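Local coordinates for protein putative hydrolase (Chloroflexus aurantiacus J-10-fl, PDB 3CMN) that is a putative hydrolase, probably a zincin-like metallopeptidase that cleaves peptide bonds with the help of a metal ion, at residues L131-L134 against A135-L139; V339-R342 against P343-P347. All coordinates share one frame; numbering follows the deposited sequence.

Contact 1. Residues L131-L134 against A135-L139; sequences LGYL and AQRVL
The ring of Y133 and the guanidinium of R137 stand almost perpendicular, their planes 89° apart. Over one ring face, displaced toward the rim, lies R137 CG, while R137 CD comes in obliquely to within 3.4 Å of Y133 CZ. At the guanidinium edge sits the tyrosine hydroxyl: R137 NH1 donates to Y133 OH across 3.1 Å, 17° out of the guanidinium plane. The bend at chi3 of R137 (38°) brings NH1 back to that oxygen after the methylenes have passed the ring. Were Y133 an alanine, R137 NH1 would lose this acceptor and the arginine arm would probably be freer to turn.

These side chains sit where helix 120-135 runs out, a worked example of how an alpha-helix unwinds at its C-terminus. A135 N still bonds to L131 O four residues back at 2.9 Å, but Q136 N reaches only to Y133 O, a three-residue step as in a 3-10 turn. L134 O then takes two donors: R137 N at 3.0 Å, well above the carbonyl plane, and V138 N at 2.9 Å, nearly in line with the carbonyl bond. The Q136 side chain makes a weak hydrogen bond from NE2 to L30 O. Beyond the turn, N162 ND2 binds both A135 O and V138 O. L134 and R137 lean on helix 283-307, whereas A135 and V138 pack on W82; the V138 side chain lies close to an HExxH sequence, H184, E185 and H188, which in zincins typically binds the metal, although the histidines carry none here.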
ATOM      1  N   LEU A 131       1.509   8.316  14.580  1.00 29.34           N
ATOM      2  CA  LEU A 131       0.271   7.877  13.966  1.00 30.58           C
ATOM      3  C   LEU A 131      -0.628   9.070  13.595  1.00 30.25           C
ATOM      4  O   LEU A 131      -1.254   9.074  12.528  1.00 30.42           O
ATOM      5  CB  LEU A 131      -0.461   6.932  14.916  1.00 30.72           C
ATOM      6  CG  LEU A 131      -1.802   6.378  14.443  1.00 30.45           C
ATOM      7  CD1 LEU A 131      -1.615   5.534  13.168  1.00 29.10           C
ATOM      8  CD2 LEU A 131      -2.401   5.547  15.562  1.00 30.92           C
ATOM      9  N   GLY A 132      -0.688  10.073  14.469  1.00 28.89           N
ATOM     10  CA  GLY A 132      -1.493  11.249  14.190  1.00 26.27           C
ATOM     11  C   GLY A 132      -0.920  11.948  12.974  1.00 28.80           C
ATOM     12  O   GLY A 132      -1.641  12.534  12.159  1.00 28.21           O
ATOM     13  N   TYR A 133       0.399  11.877  12.845  1.00 27.67           N
ATOM     14  CA  TYR A 133       1.062  12.480  11.712  1.00 29.24           C
ATOM     15  C   TYR A 133       0.664  11.731  10.441  1.00 28.72           C
ATOM     16  O   TYR A 133       0.383  12.344   9.415  1.00 28.02           O
ATOM     17  CB  TYR A 133       2.575  12.417  11.887  1.00 31.88           C
ATOM     18  CG  TYR A 133       3.306  13.004  10.715  1.00 32.25           C
ATOM     19  CD1 TYR A 133       3.318  14.381  10.499  1.00 34.45           C
ATOM     20  CD2 TYR A 133       3.931  12.182   9.782  1.00 32.61           C
ATOM     21  CE1 TYR A 133       3.933  14.926   9.377  1.00 34.67           C
ATOM     22  CE2 TYR A 133       4.546  12.711   8.657  1.00 33.79           C
ATOM     23  CZ  TYR A 133       4.543  14.086   8.458  1.00 36.31           C
ATOM     24  OH  TYR A 133       5.133  14.628   7.334  1.00 38.96           O
ATOM     25  N   LEU A 134       0.661  10.401  10.515  1.00 27.90           N
ATOM     26  CA  LEU A 134       0.281   9.565   9.381  1.00 27.10           C
ATOM     27  C   LEU A 134      -1.144   9.892   8.947  1.00 27.51           C
ATOM     28  O   LEU A 134      -1.435   9.916   7.757  1.00 25.89           O
ATOM     29  CB  LEU A 134       0.385   8.083   9.751  1.00 26.60           C
ATOM     30  CG  LEU A 134       1.799   7.491   9.808  1.00 27.89           C
ATOM     31  CD1 LEU A 134       1.720   6.055  10.296  1.00 27.23           C
ATOM     32  CD2 LEU A 134       2.474   7.562   8.423  1.00 27.82           C
ATOM     33  N   ALA A 135      -2.012  10.174   9.918  1.00 27.27           N
ATOM     34  CA  ALA A 135      -3.407  10.503   9.641  1.00 27.81           C
ATOM     35  C   ALA A 135      -3.620  11.728   8.737  1.00 29.10           C
ATOM     36  O   ALA A 135      -4.663  11.851   8.088  1.00 30.63           O
ATOM     37  CB  ALA A 135      -4.181  10.679  10.946  1.00 25.69           C
ATOM     38  N   GLN A 136      -2.652  12.632   8.679  1.00 28.30           N
ATOM     39  CA  GLN A 136      -2.814  13.802   7.824  1.00 30.08           C
ATOM     40  C   GLN A 136      -2.124  13.648   6.492  1.00 30.88           C
ATOM     41  O   GLN A 136      -2.057  14.584   5.701  1.00 30.68           O
ATOM     42  CB  GLN A 136      -2.294  15.063   8.504  1.00 31.06           C
ATOM     43  CG  GLN A 136      -1.267  14.863   9.564  1.00 32.53           C
ATOM     44  CD  GLN A 136      -0.769  16.181  10.110  1.00 37.27           C
ATOM     45  OE1 GLN A 136      -0.061  16.923   9.421  1.00 39.94           O
ATOM     46  NE2 GLN A 136      -1.146  16.493  11.349  1.00 38.54           N
ATOM     47  N   ARG A 137      -1.626  12.448   6.235  1.00 32.09           N
ATOM     48  CA  ARG A 137      -0.927  12.201   4.998  1.00 33.06           C
ATOM     49  C   ARG A 137      -1.476  11.011   4.220  1.00 33.18           C
ATOM     50  O   ARG A 137      -1.418  10.986   2.992  1.00 33.84           O
ATOM     51  CB  ARG A 137       0.557  12.037   5.308  1.00 35.47           C
ATOM     52  CG  ARG A 137       1.119  13.249   6.058  1.00 41.52           C
ATOM     53  CD  ARG A 137       2.589  13.369   5.814  1.00 46.11           C
ATOM     54  NE  ARG A 137       2.863  13.020   4.425  1.00 52.53           N
ATOM     55  CZ  ARG A 137       4.077  12.847   3.909  1.00 54.14           C
ATOM     56  NH1 ARG A 137       5.167  12.993   4.665  1.00 54.12           N
ATOM     57  NH2 ARG A 137       4.198  12.507   2.630  1.00 53.82           N
ATOM     58  N   VAL A 138      -2.036  10.037   4.926  1.00 32.52           N
ATOM     59  CA  VAL A 138      -2.582   8.866   4.262  1.00 31.68           C
ATOM     60  C   VAL A 138      -3.757   9.276   3.373  1.00 31.57           C
ATOM     61  O   VAL A 138      -4.589  10.122   3.732  1.00 30.11           O
ATOM     62  CB  VAL A 138      -3.045   7.796   5.282  1.00 32.73           C
ATOM     63  CG1 VAL A 138      -4.302   8.270   6.016  1.00 32.74           C
ATOM     64  CG2 VAL A 138      -3.306   6.488   4.574  1.00 34.16           C
ATOM     65  N   LEU A 139      -3.810   8.666   2.199  1.00 30.02           N
ATOM     66  CA  LEU A 139      -4.852   8.956   1.232  1.00 31.22           C
ATOM     67  C   LEU A 139      -5.881   7.840   1.123  1.00 30.54           C
ATOM     68  O   LEU A 139      -7.056   8.107   0.909  1.00 29.33           O
ATOM     69  CB  LEU A 139      -4.217   9.235  -0.136  1.00 31.31           C
ATOM     70  CG  LEU A 139      -3.822  10.662  -0.580  1.00 33.57           C
ATOM     71  CD1 LEU A 139      -3.572  11.604   0.586  1.00 31.05           C
ATOM     72  CD2 LEU A 139      -2.589  10.542  -1.475  1.00 31.89           C
TER

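Contact 2. Residues V339-R342 against P343-P347; sequences VWER and PENLP
N345 ND2 is gripped by two acceptors, a water and the backbone oxygen of R338 just upstream, and the same water, 3.1 Å from N345 ND2, takes a second hydrogen bond from R342 NE at 2.9 Å. The asparagine belongs to a short 3-10 turn, 343-345, in the loop between helices 333-336 and 349-353. That turn is secured by N345 N, which donates to R342 O over 3.0 Å from above the carbonyl plane, and by the following L346 N, which returns to P343 O. P343, lacking an N-H, occupies the first place of the turn, where no donor is needed.

R342 folds back over the turn. Its CG lies between the backbone N and the carbonyl carbon (chi1 65°), and this sets R342 CG 3.6 Å from N345 CG, with the guanidinium and amide planes at 90°. Charge attraction to E344 is not direct: one water accepts from R342 NH1 at 3.2 Å and donates to E344 OE1 at 2.9 Å, and a second water repeats the bridge with a weak bond to the arginine. R342 and E344 are exposed, whereas N345 is buried.

The buried side is mostly apolar. L346 packs between helices 197-210 and 248-279, and V339 also meets the latter; a polar exception is N345 O, which accepts from W358 NE1 of helix 355-363. V339 CG2, anti to its own backbone N, reaches to 3.2 Å from N345 O and to 3.6 Å from P347 CD, the ring carbon beside the proline nitrogen.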
ATOM      1  N   VAL A 339       4.644 -14.104 -11.849  1.00 32.64           N
ATOM      2  CA  VAL A 339       5.138 -13.718 -10.538  1.00 31.72           C
ATOM      3  C   VAL A 339       4.040 -13.915  -9.468  1.00 31.92           C
ATOM      4  O   VAL A 339       4.344 -14.015  -8.286  1.00 30.33           O
ATOM      5  CB  VAL A 339       5.627 -12.233 -10.567  1.00 31.77           C
ATOM      6  CG1 VAL A 339       4.430 -11.259 -10.551  1.00 30.66           C
ATOM      7  CG2 VAL A 339       6.576 -11.976  -9.424  1.00 31.76           C
ATOM      8  N   TRP A 340       2.776 -13.998  -9.904  1.00 31.47           N
ATOM      9  CA  TRP A 340       1.613 -14.157  -9.010  1.00 32.25           C
ATOM     10  C   TRP A 340       1.156 -15.599  -8.758  1.00 32.07           C
ATOM     11  O   TRP A 340       0.137 -15.822  -8.101  1.00 30.59           O
ATOM     12  CB  TRP A 340       0.393 -13.393  -9.563  1.00 32.00           C
ATOM     13  CG  TRP A 340       0.545 -11.908  -9.632  1.00 31.13           C
ATOM     14  CD1 TRP A 340       0.479 -11.129 -10.755  1.00 30.74           C
ATOM     15  CD2 TRP A 340       0.810 -11.016  -8.538  1.00 31.94           C
ATOM     16  NE1 TRP A 340       0.694  -9.810 -10.430  1.00 31.90           N
ATOM     17  CE2 TRP A 340       0.902  -9.710  -9.077  1.00 30.92           C
ATOM     18  CE3 TRP A 340       0.986 -11.191  -7.154  1.00 30.55           C
ATOM     19  CZ2 TRP A 340       1.161  -8.587  -8.286  1.00 30.25           C
ATOM     20  CZ3 TRP A 340       1.244 -10.071  -6.366  1.00 30.81           C
ATOM     21  CH2 TRP A 340       1.332  -8.784  -6.937  1.00 30.21           C
ATOM     22  N   GLU A 341       1.877 -16.574  -9.297  1.00 31.90           N
ATOM     23  CA  GLU A 341       1.488 -17.967  -9.113  1.00 32.22           C
ATOM     24  C   GLU A 341       1.858 -18.525  -7.756  1.00 31.88           C
ATOM     25  O   GLU A 341       1.160 -19.385  -7.234  1.00 31.66           O
ATOM     26  CB  GLU A 341       2.111 -18.838 -10.199  1.00 33.73           C
ATOM     27  CG  GLU A 341       1.636 -18.485 -11.594  1.00 38.16           C
ATOM     28  CD  GLU A 341       2.354 -19.256 -12.678  1.00 40.85           C
ATOM     29  OE1 GLU A 341       3.594 -19.162 -12.758  1.00 42.32           O
ATOM     30  OE2 GLU A 341       1.677 -19.958 -13.457  1.00 45.59           O
ATOM     31  N   ARG A 342       2.948 -18.018  -7.181  1.00 31.42           N
ATOM     32  CA  ARG A 342       3.438 -18.495  -5.894  1.00 30.59           C
ATOM     33  C   ARG A 342       4.554 -17.585  -5.356  1.00 29.96           C
ATOM     34  O   ARG A 342       5.164 -16.827  -6.111  1.00 29.42           O
ATOM     35  CB  ARG A 342       3.970 -19.927  -6.069  1.00 30.88           C
ATOM     36  CG  ARG A 342       5.203 -20.042  -6.983  1.00 31.25           C
ATOM     37  CD  ARG A 342       5.595 -21.507  -7.294  1.00 31.84           C
ATOM     38  NE  ARG A 342       4.543 -22.218  -8.020  1.00 29.35           N
ATOM     39  CZ  ARG A 342       3.537 -22.880  -7.448  1.00 29.93           C
ATOM     40  NH1 ARG A 342       3.440 -22.944  -6.128  1.00 28.21           N
ATOM     41  NH2 ARG A 342       2.597 -23.444  -8.202  1.00 28.04           N
ATOM     42  N   PRO A 343       4.841 -17.657  -4.043  1.00 29.22           N
ATOM     43  CA  PRO A 343       5.892 -16.823  -3.448  1.00 30.09           C
ATOM     44  C   PRO A 343       7.237 -17.047  -4.114  1.00 31.72           C
ATOM     45  O   PRO A 343       8.043 -16.125  -4.260  1.00 33.30           O
ATOM     46  CB  PRO A 343       5.908 -17.265  -1.984  1.00 29.34           C
ATOM     47  CG  PRO A 343       4.486 -17.644  -1.727  1.00 27.75           C
ATOM     48  CD  PRO A 343       4.115 -18.405  -2.999  1.00 28.65           C
ATOM     49  N   GLU A 344       7.469 -18.291  -4.523  1.00 33.96           N
ATOM     50  CA  GLU A 344       8.713 -18.682  -5.177  1.00 33.89           C
ATOM     51  C   GLU A 344       8.967 -17.971  -6.491  1.00 33.69           C
ATOM     52  O   GLU A 344      10.121 -17.836  -6.911  1.00 35.41           O
ATOM     53  CB  GLU A 344       8.733 -20.196  -5.405  1.00 34.56           C
ATOM     54  CG  GLU A 344       9.495 -20.969  -4.349  1.00 35.35           C
ATOM     55  CD  GLU A 344       8.962 -20.734  -2.940  1.00 36.91           C
ATOM     56  OE1 GLU A 344       7.747 -20.950  -2.711  1.00 36.48           O
ATOM     57  OE2 GLU A 344       9.767 -20.339  -2.063  1.00 37.45           O
ATOM     58  N   ASN A 345       7.900 -17.530  -7.151  1.00 34.08           N
ATOM     59  CA  ASN A 345       8.041 -16.836  -8.434  1.00 34.39           C
ATOM     60  C   ASN A 345       8.301 -15.342  -8.302  1.00 34.68           C
ATOM     61  O   ASN A 345       8.417 -14.644  -9.306  1.00 33.60           O
ATOM     62  CB  ASN A 345       6.805 -17.070  -9.312  1.00 33.50           C
ATOM     63  CG  ASN A 345       6.759 -18.471  -9.880  1.00 31.63           C
ATOM     64  OD1 ASN A 345       7.668 -19.265  -9.655  1.00 32.05           O
ATOM     65  ND2 ASN A 345       5.699 -18.781 -10.621  1.00 30.69           N
ATOM     66  N   LEU A 346       8.377 -14.850  -7.068  1.00 35.77           N
ATOM     67  CA  LEU A 346       8.654 -13.434  -6.845  1.00 36.83           C
ATOM     68  C   LEU A 346      10.141 -13.280  -7.066  1.00 38.17           C
ATOM     69  O   LEU A 346      10.916 -14.162  -6.712  1.00 38.89           O
ATOM     70  CB  LEU A 346       8.338 -13.013  -5.407  1.00 34.48           C
ATOM     71  CG  LEU A 346       6.902 -13.007  -4.894  1.00 33.11           C
ATOM     72  CD1 LEU A 346       6.928 -12.763  -3.404  1.00 31.95           C
ATOM     73  CD2 LEU A 346       6.083 -11.934  -5.610  1.00 32.23           C
ATOM     74  N   PRO A 347      10.564 -12.165  -7.662  1.00 40.31           N
ATOM     75  CA  PRO A 347      11.998 -11.986  -7.886  1.00 41.78           C
ATOM     76  C   PRO A 347      12.694 -11.616  -6.588  1.00 43.60           C
ATOM     77  O   PRO A 347      12.049 -11.177  -5.631  1.00 44.39           O
ATOM     78  CB  PRO A 347      12.047 -10.843  -8.890  1.00 41.75           C
ATOM     79  CG  PRO A 347      10.897  -9.992  -8.449  1.00 41.85           C
ATOM     80  CD  PRO A 347       9.800 -11.030  -8.205  1.00 40.59           C
TER
HETATM   81  O   HOH W   1       5.147 -21.662  -3.687  1.00 39.57           O
HETATM   82  O   HOH W   2       4.583 -21.662 -10.868  1.00 43.38           O
HETATM   83  O   HOH W   3       6.557 -23.225  -4.672  1.00 52.91           O

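Contact 1 comes first along the chain, where helix 120-135 gives way to a loop; contact 2 follows some two hundred residues later, in the loop between helices 333-336 and 349-353. Their centres are 32 Å apart, their nearest atoms about 20 Å, and they lie on opposite sides of the chain's centre without touching. Both belong to the zincin-like part of the chain and both turn it through three-residue backbone bonds, but they rest on different helices: 79-92 and 283-307 for contact 1, whereas contact 2 brings its loop against helix 355-363 near the C-terminus and against helices 197-210 and 248-279. Contact 1 comes near the probable HExxH motif on helix 174-193.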